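Local coordinates for protein aeromonas extracellular serine protease (Aeromonas sobria, PDB 3WQB) that cleaves peptide bonds that follow two basic residues, one of them lysine, as a secreted calcium-binding serine protease and probable virulence factor, at residues R391-L396 and D488-L493; S505-L510 and D553-T558. The protein carries 1 engineered substitution. One frame throughout, in Å; residues are numbered along the deposited sequence.

Contact 1 (R391-L396 and D488-L493); sequences RDVKGL and DLLIEL. With CA (calcium ion), chain D.
Leu-490 sets its two methyls in front of the carbonyl oxygen of Lys-394. CD2 lies 3.7 Å from Lys-394 O and CD1 3.8 Å from the same oxygen, so the two branches approach that atom at almost equal distances. With CG anti to the backbone N (chi1 166°), the branch point is carried toward the 391-396 segment. CD2 also meets CG2 of Val-393 at 4.3 Å, and CD1 reaches CA of Gly-395 at 4.3 Å. These separations indicate loose apolar contact, in keeping with the modest 137 Å² buried in all.

Val-393 serves two neighbours with its two branches: while CG2 turns to Leu-490, CG1 sits 3.5 Å above the guanidinium plane of Arg-391, over its centre. The polar link is indirect. One water donates to Lys-394 O at 2.8 Å and to Glu-492 OE2 at 2.8 Å, so the carbonyl that touches the leucine methyls still has a hydrogen-bond partner, and Glu-492 stretches out to meet the bridge. The other carboxylate oxygen, OE1, is paired with Arg-500. Lys-394 NZ turns to Glu-400 in a salt bridge instead of Glu-492.

Just before the second strand, Asp-488 OD2 binds a calcium ion at 2.3 Å, while OD1 is held by Arg-485 and Arg-559. Beyond it the side chains alternate: Leu-490 and Glu-492 look to the 391-396 segment, whereas Leu-489 and Leu-493 pack on strands 545-553 and 471-482.

Val-379 is paired with two successive residues, Gly-395 and Leu-396, the classic bulge, and the strand bends sharply there. The whole is an interdomain seam: a bulged beta hairpin of the subtilisin domain laid on a strand of the P-domain, the pairing of domains that marks the furin subfamily.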
ATOM      1  N   ARG A 391      11.986  24.892  19.845  1.00 21.62           N
ATOM      2  CA  ARG A 391      12.568  23.872  18.986  1.00 20.78           C
ATOM      3  C   ARG A 391      11.951  23.890  17.598  1.00 20.39           C
ATOM      4  O   ARG A 391      10.770  24.179  17.441  1.00 20.78           O
ATOM      5  CB  ARG A 391      12.391  22.481  19.600  1.00 20.53           C
ATOM      6  CG  ARG A 391      13.058  22.287  20.959  1.00 20.26           C
ATOM      7  CD  ARG A 391      13.194  20.813  21.288  1.00 19.42           C
ATOM      8  NE  ARG A 391      14.319  20.205  20.580  1.00 18.73           N
ATOM      9  CZ  ARG A 391      14.358  18.946  20.147  1.00 19.02           C
ATOM     10  NH1 ARG A 391      13.321  18.134  20.320  1.00 18.89           N
ATOM     11  NH2 ARG A 391      15.434  18.501  19.516  1.00 19.68           N
ATOM     12  N   ASP A 392      12.780  23.598  16.604  1.00 19.78           N
ATOM     13  CA  ASP A 392      12.342  23.401  15.232  1.00 19.77           C
ATOM     14  C   ASP A 392      12.891  22.059  14.801  1.00 18.86           C
ATOM     15  O   ASP A 392      14.096  21.911  14.573  1.00 19.50           O
ATOM     16  CB  ASP A 392      12.899  24.501  14.329  1.00 20.42           C
ATOM     17  CG  ASP A 392      12.649  25.887  14.872  1.00 23.56           C
ATOM     18  OD1 ASP A 392      11.487  26.196  15.205  1.00 27.75           O
ATOM     19  OD2 ASP A 392      13.620  26.667  14.962  1.00 27.79           O
ATOM     20  N   VAL A 393      12.012  21.068  14.717  1.00 17.79           N
ATOM     21  CA  VAL A 393      12.460  19.712  14.403  1.00 17.01           C
ATOM     22  C   VAL A 393      11.879  19.217  13.095  1.00 15.78           C
ATOM     23  O   VAL A 393      10.770  19.573  12.726  1.00 15.44           O
ATOM     24  CB  VAL A 393      12.145  18.707  15.540  1.00 17.56           C
ATOM     25  CG1 VAL A 393      12.834  19.137  16.844  1.00 18.63           C
ATOM     26  CG2 VAL A 393      10.651  18.535  15.737  1.00 18.48           C
ATOM     27  N   LYS A 394      12.649  18.398  12.390  1.00 15.05           N
ATOM     28  CA  LYS A 394      12.208  17.823  11.131  1.00 14.55           C
ATOM     29  C   LYS A 394      11.104  16.787  11.385  1.00 14.01           C
ATOM     30  O   LYS A 394      11.300  15.839  12.152  1.00 13.83           O
ATOM     31  CB  LYS A 394      13.410  17.209  10.421  1.00 15.18           C
ATOM     32  CG  LYS A 394      13.150  16.664   9.037  1.00 16.36           C
ATOM     33  CD  LYS A 394      14.463  16.495   8.275  1.00 19.67           C
ATOM     34  CE  LYS A 394      15.414  15.542   8.976  1.00 21.92           C
ATOM     35  NZ  LYS A 394      16.759  15.577   8.351  1.00 24.58           N
ATOM     36  N   GLY A 395       9.950  17.006  10.757  1.00 13.68           N
ATOM     37  CA  GLY A 395       8.792  16.108  10.861  1.00 13.01           C
ATOM     38  C   GLY A 395       8.666  15.185   9.659  1.00 12.60           C
ATOM     39  O   GLY A 395       8.057  14.110   9.749  1.00 12.82           O
ATOM     40  N   LEU A 396       9.216  15.627   8.527  1.00 12.30           N
ATOM     41  CA  LEU A 396       9.284  14.823   7.303  1.00 12.31           C
ATOM     42  C   LEU A 396      10.471  15.300   6.489  1.00 11.93           C
ATOM     43  O   LEU A 396      10.649  16.483   6.291  1.00 13.05           O
ATOM     44  CB  LEU A 396       8.004  14.936   6.471  1.00 12.53           C
ATOM     45  CG  LEU A 396       7.892  13.960   5.290  1.00 14.10           C
ATOM     46  CD1 LEU A 396       7.529  12.574   5.777  1.00 15.81           C
ATOM     47  CD2 LEU A 396       6.879  14.450   4.257  1.00 15.36           C
ATOM     48  N   ASP A 488       0.905  13.381  18.614  1.00 11.30           N
ATOM     49  CA  ASP A 488       2.002  14.227  19.083  1.00 11.71           C
ATOM     50  C   ASP A 488       3.373  13.609  18.841  1.00 11.44           C
ATOM     51  O   ASP A 488       4.381  14.300  18.935  1.00 11.27           O
ATOM     52  CB  ASP A 488       1.858  14.528  20.579  1.00 11.72           C
ATOM     53  CG  ASP A 488       0.760  15.533  20.878  1.00 12.96           C
ATOM     54  OD1 ASP A 488       0.139  16.048  19.926  1.00 13.89           O
ATOM     55  OD2 ASP A 488       0.526  15.797  22.080  1.00 13.40           O
ATOM     56  N   LEU A 489       3.414  12.312  18.547  1.00 11.48           N
ATOM     57  CA  LEU A 489       4.679  11.588  18.536  1.00 11.77           C
ATOM     58  C   LEU A 489       5.388  11.550  17.191  1.00 11.45           C
ATOM     59  O   LEU A 489       4.794  11.239  16.146  1.00 12.40           O
ATOM     60  CB  LEU A 489       4.500  10.172  19.094  1.00 11.92           C
ATOM     61  CG  LEU A 489       3.943  10.082  20.517  1.00 12.20           C
ATOM     62  CD1 LEU A 489       3.781   8.635  20.878  1.00 13.77           C
ATOM     63  CD2 LEU A 489       4.825  10.804  21.539  1.00 13.11           C
ATOM     64  N   LEU A 490       6.666  11.906  17.247  1.00 11.27           N
ATOM     65  CA  LEU A 490       7.614  11.757  16.156  1.00 11.25           C
ATOM     66  C   LEU A 490       8.498  10.559  16.491  1.00 10.84           C
ATOM     67  O   LEU A 490       9.159  10.539  17.542  1.00 11.13           O
ATOM     68  CB  LEU A 490       8.456  13.038  16.039  1.00 11.45           C
ATOM     69  CG  LEU A 490       9.727  12.989  15.192  1.00 12.51           C
ATOM     70  CD1 LEU A 490       9.372  12.905  13.726  1.00 14.16           C
ATOM     71  CD2 LEU A 490      10.585  14.211  15.451  1.00 14.60           C
ATOM     72  N   ILE A 491       8.501   9.556  15.616  1.00 10.66           N
ATOM     73  CA  ILE A 491       9.294   8.339  15.826  1.00 11.21           C
ATOM     74  C   ILE A 491      10.336   8.225  14.721  1.00 10.97           C
ATOM     75  O   ILE A 491       9.998   8.218  13.533  1.00 10.83           O
ATOM     76  CB  ILE A 491       8.386   7.089  15.873  1.00 11.11           C
ATOM     77  CG1 ILE A 491       7.298   7.261  16.940  1.00 13.05           C
ATOM     78  CG2 ILE A 491       9.208   5.805  16.085  1.00 12.27           C
ATOM     79  CD1 ILE A 491       6.335   6.070  17.063  1.00 14.05           C
ATOM     80  N   GLU A 492      11.600   8.141  15.123  1.00 11.13           N
ATOM     81  CA  GLU A 492      12.733   8.158  14.202  1.00 11.70           C
ATOM     82  C   GLU A 492      13.723   7.053  14.553  1.00 10.89           C
ATOM     83  O   GLU A 492      13.859   6.678  15.712  1.00 12.09           O
ATOM     84  CB  GLU A 492      13.405   9.531  14.280  1.00 12.50           C
ATOM     85  CG  GLU A 492      14.331   9.914  13.132  1.00 14.58           C
ATOM     86  CD  GLU A 492      14.602  11.425  13.049  1.00 16.17           C
ATOM     87  OE1 GLU A 492      15.412  11.826  12.181  1.00 18.81           O
ATOM     88  OE2 GLU A 492      14.008  12.222  13.823  1.00 17.28           O
ATOM     89  N   LEU A 493      14.410   6.544  13.540  1.00 10.69           N
ATOM     90  CA  LEU A 493      15.400   5.485  13.708  1.00 10.66           C
ATOM     91  C   LEU A 493      16.744   5.937  13.149  1.00 10.53           C
ATOM     92  O   LEU A 493      16.799   6.559  12.080  1.00 10.57           O
ATOM     93  CB  LEU A 493      14.941   4.213  13.007  1.00 10.85           C
ATOM     94  CG  LEU A 493      15.777   2.942  13.197  1.00 10.54           C
ATOM     95  CD1 LEU A 493      15.746   2.475  14.647  1.00 12.07           C
ATOM     96  CD2 LEU A 493      15.308   1.831  12.266  1.00 12.61           C
TER
HETATM   97 CA    CA D 902       1.775  16.638  23.869  1.00 13.46          CA
HETATM   98  O   HOH W   1      13.597  14.930  13.534  1.00 18.89           O

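Contact 2 (S505-L510 and D553-T558). With CA (calcium ion), chain D.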
ATOM      1  N   SER A 505       5.776  10.198  11.188  1.00 10.76           N
ATOM      2  CA  SER A 505       5.688  11.636  11.255  1.00 10.40           C
ATOM      3  C   SER A 505       4.504  12.021  12.145  1.00 10.64           C
ATOM      4  O   SER A 505       3.502  11.308  12.194  1.00 10.87           O
ATOM      5  CB  SER A 505       5.541  12.195   9.840  1.00 10.51           C
ATOM      6  OG  SER A 505       4.494  11.548   9.126  1.00 10.83           O
ATOM      7  N   PRO A 506       4.616  13.147  12.867  1.00 10.92           N
ATOM      8  CA  PRO A 506       3.543  13.540  13.781  1.00 11.29           C
ATOM      9  C   PRO A 506       2.335  14.142  13.056  1.00 11.27           C
ATOM     10  O   PRO A 506       2.400  14.442  11.855  1.00 11.25           O
ATOM     11  CB  PRO A 506       4.219  14.577  14.688  1.00 11.76           C
ATOM     12  CG  PRO A 506       5.298  15.164  13.836  1.00 11.08           C
ATOM     13  CD  PRO A 506       5.786  14.044  12.955  1.00 11.13           C
ATOM     14  N   PHE A 507       1.238  14.303  13.789  1.00 11.46           N
ATOM     15  CA  PHE A 507       0.011  14.945  13.278  1.00 11.40           C
ATOM     16  C   PHE A 507      -0.638  14.080  12.209  1.00 11.14           C
ATOM     17  O   PHE A 507      -1.330  14.551  11.307  1.00 11.25           O
ATOM     18  CB  PHE A 507       0.253  16.391  12.802  1.00 11.68           C
ATOM     19  CG  PHE A 507       1.074  17.211  13.766  1.00 12.39           C
ATOM     20  CD1 PHE A 507       0.928  17.056  15.149  1.00 13.50           C
ATOM     21  CD2 PHE A 507       1.996  18.135  13.294  1.00 14.02           C
ATOM     22  CE1 PHE A 507       1.704  17.806  16.035  1.00 14.22           C
ATOM     23  CE2 PHE A 507       2.773  18.886  14.175  1.00 15.00           C
ATOM     24  CZ  PHE A 507       2.621  18.725  15.544  1.00 14.26           C
ATOM     25  N   ASN A 508      -0.396  12.785  12.348  1.00 11.08           N
ATOM     26  CA  ASN A 508      -1.035  11.774  11.527  1.00 10.57           C
ATOM     27  C   ASN A 508      -2.471  11.509  11.972  1.00 10.90           C
ATOM     28  O   ASN A 508      -3.006  12.216  12.841  1.00 11.22           O
ATOM     29  CB  ASN A 508      -0.210  10.500  11.595  1.00 10.93           C
ATOM     30  CG  ASN A 508      -0.002  10.050  13.013  1.00 10.74           C
ATOM     31  OD1 ASN A 508      -0.948   9.640  13.688  1.00 11.53           O
ATOM     32  ND2 ASN A 508       1.242  10.155  13.493  1.00 11.42           N
ATOM     33  N   SER A 509      -3.098  10.520  11.349  1.00 11.14           N
ATOM     34  CA  SER A 509      -4.519  10.256  11.535  1.00 11.47           C
ATOM     35  C   SER A 509      -4.877   9.379  12.735  1.00 11.32           C
ATOM     36  O   SER A 509      -6.029   8.965  12.861  1.00 11.91           O
ATOM     37  CB  SER A 509      -5.118   9.670  10.250  1.00 11.32           C
ATOM     38  OG  SER A 509      -4.669   8.341  10.044  1.00 12.71           O
ATOM     39  N   LEU A 510      -3.913   9.099  13.614  1.00 11.24           N
ATOM     40  CA  LEU A 510      -4.204   8.316  14.825  1.00 11.66           C
ATOM     41  C   LEU A 510      -4.943   9.132  15.883  1.00 12.28           C
ATOM     42  O   LEU A 510      -4.513   9.225  17.034  1.00 12.90           O
ATOM     43  CB  LEU A 510      -2.931   7.683  15.405  1.00 11.41           C
ATOM     44  CG  LEU A 510      -2.222   6.676  14.502  1.00 11.62           C
ATOM     45  CD1 LEU A 510      -0.940   6.198  15.159  1.00 12.82           C
ATOM     46  CD2 LEU A 510      -3.143   5.503  14.179  1.00 11.99           C
ATOM     47  N   ASP A 553       7.476  13.809  21.937  1.00 11.60           N
ATOM     48  CA  ASP A 553       6.191  14.498  21.909  1.00 11.99           C
ATOM     49  C   ASP A 553       6.474  15.942  21.492  1.00 12.14           C
ATOM     50  O   ASP A 553       7.186  16.666  22.185  1.00 12.56           O
ATOM     51  CB  ASP A 553       5.536  14.396  23.302  1.00 12.19           C
ATOM     52  CG  ASP A 553       4.230  15.189  23.428  1.00 12.46           C
ATOM     53  OD1 ASP A 553       4.025  16.219  22.744  1.00 13.59           O
ATOM     54  OD2 ASP A 553       3.390  14.786  24.253  1.00 14.06           O
ATOM     55  N   VAL A 554       5.948  16.338  20.336  1.00 12.15           N
ATOM     56  CA  VAL A 554       6.325  17.606  19.713  1.00 12.36           C
ATOM     57  C   VAL A 554       5.189  18.630  19.653  1.00 12.42           C
ATOM     58  O   VAL A 554       5.208  19.524  18.803  1.00 13.11           O
ATOM     59  CB  VAL A 554       6.923  17.400  18.278  1.00 12.19           C
ATOM     60  CG1 VAL A 554       8.188  16.539  18.328  1.00 12.91           C
ATOM     61  CG2 VAL A 554       5.882  16.816  17.316  1.00 13.07           C
ATOM     62  N   ALA A 555       4.195  18.488  20.525  1.00 12.62           N
ATOM     63  CA  ALA A 555       3.071  19.435  20.515  1.00 13.07           C
ATOM     64  C   ALA A 555       2.315  19.481  21.823  1.00 13.89           C
ATOM     65  O   ALA A 555       2.020  18.441  22.415  1.00 13.57           O
ATOM     66  CB  ALA A 555       2.106  19.098  19.383  1.00 13.21           C
ATOM     67  N   ASN A 556       1.965  20.694  22.251  1.00 14.74           N
ATOM     68  CA  ASN A 556       1.038  20.851  23.367  1.00 16.29           C
ATOM     69  C   ASN A 556      -0.188  21.697  23.025  1.00 17.30           C
ATOM     70  O   ASN A 556      -1.074  21.882  23.861  1.00 18.79           O
ATOM     71  CB  ASN A 556       1.743  21.372  24.631  1.00 16.60           C
ATOM     72  CG  ASN A 556       2.419  22.716  24.431  1.00 16.89           C
ATOM     73  OD1 ASN A 556       2.384  23.306  23.353  1.00 17.55           O
ATOM     74  ND2 ASN A 556       3.059  23.198  25.486  1.00 18.31           N
ATOM     75  N   GLY A 557      -0.249  22.191  21.792  1.00 18.21           N
ATOM     76  CA  GLY A 557      -1.397  22.988  21.360  1.00 18.87           C
ATOM     77  C   GLY A 557      -2.574  22.096  21.012  1.00 19.17           C
ATOM     78  O   GLY A 557      -2.389  20.937  20.620  1.00 19.49           O
ATOM     79  N   THR A 558      -3.791  22.620  21.143  1.00 18.90           N
ATOM     80  CA  THR A 558      -4.980  21.894  20.685  1.00 18.63           C
ATOM     81  C   THR A 558      -4.998  21.808  19.160  1.00 17.50           C
ATOM     82  O   THR A 558      -4.430  22.645  18.468  1.00 17.83           O
ATOM     83  CB  THR A 558      -6.290  22.551  21.168  1.00 19.14           C
ATOM     84  OG1 THR A 558      -6.396  23.870  20.620  1.00 21.64           O
ATOM     85  CG2 THR A 558      -6.319  22.613  22.691  1.00 20.79           C
TER
HETATM   86 CA    CA D 902       1.775  16.638  23.869  1.00 13.46          CA
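The phenyl ring of Phe-507 points its edge at Ala-555 and offers a face to its own neighbour Pro-506. Ala-555 CB lies in the ring plane, 3.6 Å from CE1, so this is an edge contact with a single methyl. Pro-506 CB stands 4.1 Å above the plane, over the centre of the ring face. The left-handed backbone of Phe-507 (phi 68°) accompanies this fold-back of the ring beside the proline.

Val-554 touches both Pro-506 and Phe-507. Its CG2 comes to 3.8 Å from Pro-506 CB, the two side chains meeting at about a right angle, and to 4.2 Å from Phe-507 CZ, on a slant that is neither face nor edge. That branch occupies the position between the backbone N and the carbonyl carbon, and one methyl thereby touches both residues of the opposing loop.

Each loop contains an Asx turn. Asn-508 OD1 accepts from Leu-510 N through a lone pair, while ND2 of the same amide donates to Ser-505 O, with the acceptor close to the amide plane. In the other loop, Asp-553 OD1 accepts from Ala-555 N in a bond that is nearly straight (173°) though long at 3.2 Å. Asp-553 is also bidentate to the calcium ion, OD2 lying 2.5 Å from the metal, and Ala-555 O binds it at 2.3 Å; Asp-454, Asp-488, Asn-578 and Asn-579 complete the site. Ala-555 thus ligates calcium with its carbonyl and packs on Phe-507 with its methyl.

Val-381 of strand 379-384 touches Pro-506, Phe-507 and Val-554 alike, Leu-490 of strand 489-494 touches Pro-506, and the two loops lead on to helix 512-520 and strand 559-565.

From the N terminus, the chain first leaves the hairpin of strands 379-384 and 390-396 and returns to it at 488-493, so contact 1 closes a loop of 91 intervening residues that carries the passage from the protease domain into the P-domain. Contact 2 opens afterwards and closes a shorter loop of 42 residues wholly within the P-domain. The two loops follow in series, neither enclosing nor crossing the other. They nevertheless meet in space, with centres 9 Å apart: Asp-488 O and Val-554 N, 2.9 Å from each other, probably form a hydrogen bond, and both contacts supply ligands to one calcium ion.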